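Local coordinates for protein metallo-beta-lactamase (Serratia marcescens, PDB 6K4X) that probably hydrolyses the beta-lactam ring of antibiotics with two zinc ions, as a subclass B3 metallo-beta-lactamase, and binds the inhibitor 4-amino-2-sulfanylbenzoic acid, at residues D182-F186 / S187-E191; G249-R252 / L253-L257. All coordinates share one frame; numbering follows the deposited sequence.

Interaction 1 folds the loop after strand 166-173 into the start of helix 190-205; interaction 2 is a run of turns within helix 241-260. The two touch where Arg256 NH2 lies 2.8 Å from Tyr184 O and where Leu257 meets Ser187 and Phe186. Interaction 1 is a surface contact with one buried residue, Phe186, and mixes an aromatic stack, a salt bridge and a turn. Interaction 2 is partly buried and rests on regular backbone bonds: Leu253, Arg250 and Glu254 meet helix 190-205, and Arg256 pairs with Glu260. The Arg252 side chain is about 4 Å from the bound inhibitor, that of Phe186 about 10 Å.

Interaction 1. Residues D182-F186 / S187-E191; sequences DSYRF and SDHPE
His189 turns back over the loop that leads to it, and its imidazole is held both by a ring against one face and by a backbone oxygen at its edge. With chi1 at -69° its CG lies beside the backbone N, which swings the ring toward Tyr184. Starting from His189 CB, the first neighbour is Tyr184 OH at 3.3 Å; CG sits even nearer the same hydroxyl, and His189 CD2 has Tyr184 OH as its nearest partner, at 3.7 Å. His189 ND1 donates to Arg185 O at 2.8 Å, close to straight and in the imidazole plane, and stands over the phenol face toward its rim. Tyr184 CE1 lies over the centre of the imidazole, 3.4 Å from His189 CE1 and 3.7 Å from His189 NE2. The two rings form an offset stack, nearly parallel, with centroids 4.2 Å apart.

Arg185 O also takes the backbone N of Asp188, and these two donors approach from opposite faces of its carbonyl plane. Phe186 O in turn receives the backbone N of His189, the N-cap residue of helix 190-205. The extended Arg185 chain passes the Asp188 carboxylate and sets its guanidinium over Ser187 CB. Arg185 NH2 makes a salt bridge to Asp188 OD1 at 2.9 Å from the syn side, in the guanidinium plane but 31° out of the carboxylate plane. Arg185 NH1 goes to Glu260 O, while Ser187 OG and Phe186 N are bonded to the Glu260 carboxylate.

Donating through ND1 implies that this nitrogen carries a proton; with the phenol against one face, the bond fixes the imidazole's rotation.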
# COMPACT_ATOMS: atom_id res chain seq x y z
N ASP A 182 15.37 -16.94 7.70
CA ASP A 182 16.63 -17.17 8.39
C ASP A 182 17.73 -17.58 7.40
O ASP A 182 18.91 -17.32 7.66
CB ASP A 182 16.46 -18.25 9.47
CG ASP A 182 15.74 -17.73 10.71
OD1 ASP A 182 15.63 -16.50 10.85
OD2 ASP A 182 15.30 -18.56 11.53
N SER A 183 17.37 -18.25 6.30
CA SER A 183 18.34 -18.80 5.35
C SER A 183 18.83 -17.78 4.32
O SER A 183 19.59 -18.14 3.44
CB SER A 183 17.70 -19.98 4.66
OG SER A 183 16.50 -19.55 4.02
N TYR A 184 18.35 -16.53 4.39
CA TYR A 184 18.63 -15.54 3.34
C TYR A 184 19.65 -14.50 3.78
O TYR A 184 19.54 -13.93 4.88
CB TYR A 184 17.34 -14.82 3.00
CG TYR A 184 17.39 -13.92 1.79
CD1 TYR A 184 17.10 -14.44 0.55
CD2 TYR A 184 17.66 -12.57 1.90
CE1 TYR A 184 17.10 -13.63 -0.57
CE2 TYR A 184 17.63 -11.75 0.80
CZ TYR A 184 17.35 -12.28 -0.44
OH TYR A 184 17.33 -11.44 -1.54
N ARG A 185 20.62 -14.23 2.90
CA ARG A 185 21.63 -13.22 3.14
C ARG A 185 21.48 -12.10 2.12
O ARG A 185 21.73 -12.31 0.91
CB ARG A 185 23.01 -13.89 3.07
CG ARG A 185 24.16 -12.95 3.43
CD ARG A 185 25.45 -13.70 3.64
NE ARG A 185 26.45 -12.88 4.32
CZ ARG A 185 27.42 -12.19 3.75
NH1 ARG A 185 28.17 -11.41 4.49
NH2 ARG A 185 27.61 -12.25 2.44
N PHE A 186 21.13 -10.90 2.58
CA PHE A 186 20.94 -9.79 1.66
C PHE A 186 22.25 -9.49 0.93
O PHE A 186 22.21 -9.13 -0.25
CB PHE A 186 20.47 -8.53 2.38
CG PHE A 186 18.99 -8.49 2.58
CD1 PHE A 186 18.16 -7.95 1.61
CD2 PHE A 186 18.41 -9.05 3.71
CE1 PHE A 186 16.78 -7.98 1.75
CE2 PHE A 186 17.03 -9.03 3.87
CZ PHE A 186 16.22 -8.51 2.89
N SER A 187 23.37 -9.63 1.63
CA SER A 187 24.67 -9.31 1.07
C SER A 187 25.00 -10.22 -0.12
O SER A 187 25.96 -9.93 -0.85
CB SER A 187 25.73 -9.40 2.13
OG SER A 187 25.53 -8.45 3.16
N ASP A 188 24.30 -11.33 -0.30
CA ASP A 188 24.53 -12.23 -1.42
C ASP A 188 23.63 -11.88 -2.61
O ASP A 188 23.77 -12.51 -3.66
CB ASP A 188 24.29 -13.68 -1.02
CG ASP A 188 25.29 -14.28 -0.06
OD1 ASP A 188 26.27 -13.61 0.27
OD2 ASP A 188 25.05 -15.44 0.33
N HIS A 189 22.72 -10.90 -2.46
CA HIS A 189 21.65 -10.65 -3.43
C HIS A 189 21.70 -9.20 -3.89
O HIS A 189 20.93 -8.35 -3.44
CB HIS A 189 20.29 -11.00 -2.82
CG HIS A 189 20.13 -12.46 -2.64
ND1 HIS A 189 20.49 -13.12 -1.47
CD2 HIS A 189 19.78 -13.42 -3.52
CE1 HIS A 189 20.27 -14.42 -1.63
NE2 HIS A 189 19.82 -14.63 -2.87
N PRO A 190 22.62 -8.86 -4.82
CA PRO A 190 22.81 -7.46 -5.16
C PRO A 190 21.61 -6.82 -5.85
O PRO A 190 21.45 -5.62 -5.74
CB PRO A 190 24.04 -7.53 -6.09
CG PRO A 190 23.97 -8.89 -6.70
CD PRO A 190 23.55 -9.76 -5.52
N GLU A 191 20.80 -7.60 -6.56
CA GLU A 191 19.65 -7.01 -7.21
C GLU A 191 18.65 -6.50 -6.16
O GLU A 191 18.06 -5.45 -6.35
CB GLU A 191 19.01 -8.02 -8.15
CG GLU A 191 19.87 -8.34 -9.36
CD GLU A 191 19.50 -9.64 -10.07
OE1 GLU A 191 18.64 -9.57 -10.91
OE2 GLU A 191 20.05 -10.70 -9.74

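Interaction 2. Residues G249-R252 / L253-L257; sequences GRKR and LETRL. With SO4 (sulfate ion), chain G.
Consecutive turns of the C-terminal helix 241-260 meet here beside the inhibitor pocket, joined by i to i+4 backbone bonds. Leu253 N donates to Gly249 O at 3.0 Å, Glu254 N to Arg250 O, Thr255 N to Lys251 O and Arg256 N to Arg252 O. Side chains of the later turn rest on these carbonyls: Glu254 CG lies 3.4 Å from Arg250 O, and Arg256 CB is equally close to Arg252 O. Thr255 OG1, placed beside its own backbone N by a chi1 of -67°, comes within 3.0 Å of Lys251 O.

Arg252 leaves the helix as an almost straight rod. With CG trans to the backbone N (chi1 -177°) and the chain extended through NE, it carries its guanidinium to a sulfate, probably from the crystallisation liquor. Arg252 NH1 donates to sulfate O2 at 2.9 Å with an N-H...O angle of 155°, and O2 lies at the guanidinium edge, in its plane. The same anion rests along the aliphatic part of the chain, with Arg252 CD 3.5 Å from sulfate O2. The arginine side chain also packs on Thr177 and Val179 of the inhibitor pocket and is about 4 Å from the bound inhibitor.

Arg250, Glu254 and Arg256 find their partners outside this stretch. Arg250 pairs with Glu204 and Glu254 with Arg197, both on helix 190-205, where Leu253 packs on Leu196 and Phe200. Arg256 makes a salt bridge to Glu260 and reaches Ser180 OG. Thus one helix is tied to its neighbour by salt bridges and leucine packing, while Arg252 probably supplies positive charge at the pocket side, consistent with the bound sulfate.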
# COMPACT_ATOMS: atom_id res chain seq x y z
N GLY A 249 13.65 2.96 6.02
CA GLY A 249 13.97 1.84 5.15
C GLY A 249 15.48 1.69 4.99
O GLY A 249 16.06 0.59 5.17
N ARG A 250 16.16 2.80 4.71
CA ARG A 250 17.60 2.79 4.55
C ARG A 250 18.29 2.33 5.84
O ARG A 250 19.21 1.52 5.78
CB ARG A 250 18.08 4.17 4.09
CG ARG A 250 19.57 4.23 3.81
CD ARG A 250 20.01 5.56 3.23
NE ARG A 250 19.51 5.82 1.88
CZ ARG A 250 18.66 6.77 1.51
NH1 ARG A 250 18.10 7.59 2.40
NH2 ARG A 250 18.35 6.88 0.22
N LYS A 251 17.82 2.82 6.99
CA LYS A 251 18.42 2.43 8.26
C LYS A 251 18.24 0.93 8.51
O LYS A 251 19.13 0.25 9.00
CB LYS A 251 17.82 3.25 9.39
CG LYS A 251 18.20 2.77 10.79
CD LYS A 251 17.78 3.71 11.90
CE LYS A 251 18.36 5.10 11.80
NZ LYS A 251 19.83 5.07 11.73
N ARG A 252 17.06 0.39 8.19
CA ARG A 252 16.82 -1.02 8.42
C ARG A 252 17.75 -1.85 7.53
O ARG A 252 18.31 -2.86 7.99
CB ARG A 252 15.35 -1.34 8.14
CG ARG A 252 14.97 -2.78 8.43
CD ARG A 252 13.46 -2.96 8.37
NE ARG A 252 13.09 -4.32 8.74
CZ ARG A 252 11.94 -4.70 9.23
NH1 ARG A 252 10.98 -3.82 9.45
NH2 ARG A 252 11.72 -5.99 9.43
N LEU A 253 17.93 -1.45 6.28
CA LEU A 253 18.84 -2.18 5.41
C LEU A 253 20.29 -2.04 5.89
O LEU A 253 21.01 -3.04 5.92
CB LEU A 253 18.71 -1.72 3.97
CG LEU A 253 19.70 -2.37 3.00
CD1 LEU A 253 19.51 -3.87 2.91
CD2 LEU A 253 19.55 -1.75 1.61
N GLU A 254 20.71 -0.84 6.28
CA GLU A 254 22.09 -0.68 6.70
C GLU A 254 22.37 -1.48 7.97
O GLU A 254 23.42 -2.10 8.11
CB GLU A 254 22.45 0.79 6.87
CG GLU A 254 22.57 1.51 5.53
CD GLU A 254 23.51 0.87 4.50
OE1 GLU A 254 24.52 0.21 4.90
OE2 GLU A 254 23.27 0.98 3.29
N THR A 255 21.42 -1.48 8.90
CA THR A 255 21.57 -2.28 10.10
C THR A 255 21.71 -3.76 9.72
O THR A 255 22.52 -4.51 10.29
CB THR A 255 20.39 -2.06 11.06
OG1 THR A 255 20.43 -0.72 11.57
CG2 THR A 255 20.44 -2.98 12.26
N ARG A 256 20.88 -4.22 8.80
CA ARG A 256 20.89 -5.63 8.36
C ARG A 256 22.23 -5.99 7.70
O ARG A 256 22.85 -7.00 8.05
CB ARG A 256 19.73 -5.89 7.42
CG ARG A 256 19.72 -7.29 6.81
CD ARG A 256 19.69 -8.40 7.86
NE ARG A 256 19.74 -9.71 7.22
CZ ARG A 256 18.70 -10.50 6.96
NH1 ARG A 256 17.47 -10.12 7.26
NH2 ARG A 256 18.91 -11.65 6.35
N LEU A 257 22.71 -5.15 6.78
CA LEU A 257 23.94 -5.47 6.07
C LEU A 257 25.09 -5.53 7.10
O LEU A 257 25.98 -6.38 7.01
CB LEU A 257 24.24 -4.45 4.97
CG LEU A 257 23.28 -4.50 3.79
CD1 LEU A 257 23.59 -3.38 2.80
CD2 LEU A 257 23.28 -5.84 3.08
S SO4 G . 11.26 -0.40 10.63
O1 SO4 G . 12.69 -0.22 10.65
O2 SO4 G . 10.76 -0.90 9.34
O3 SO4 G . 10.91 -1.39 11.69
O4 SO4 G . 10.59 0.86 10.97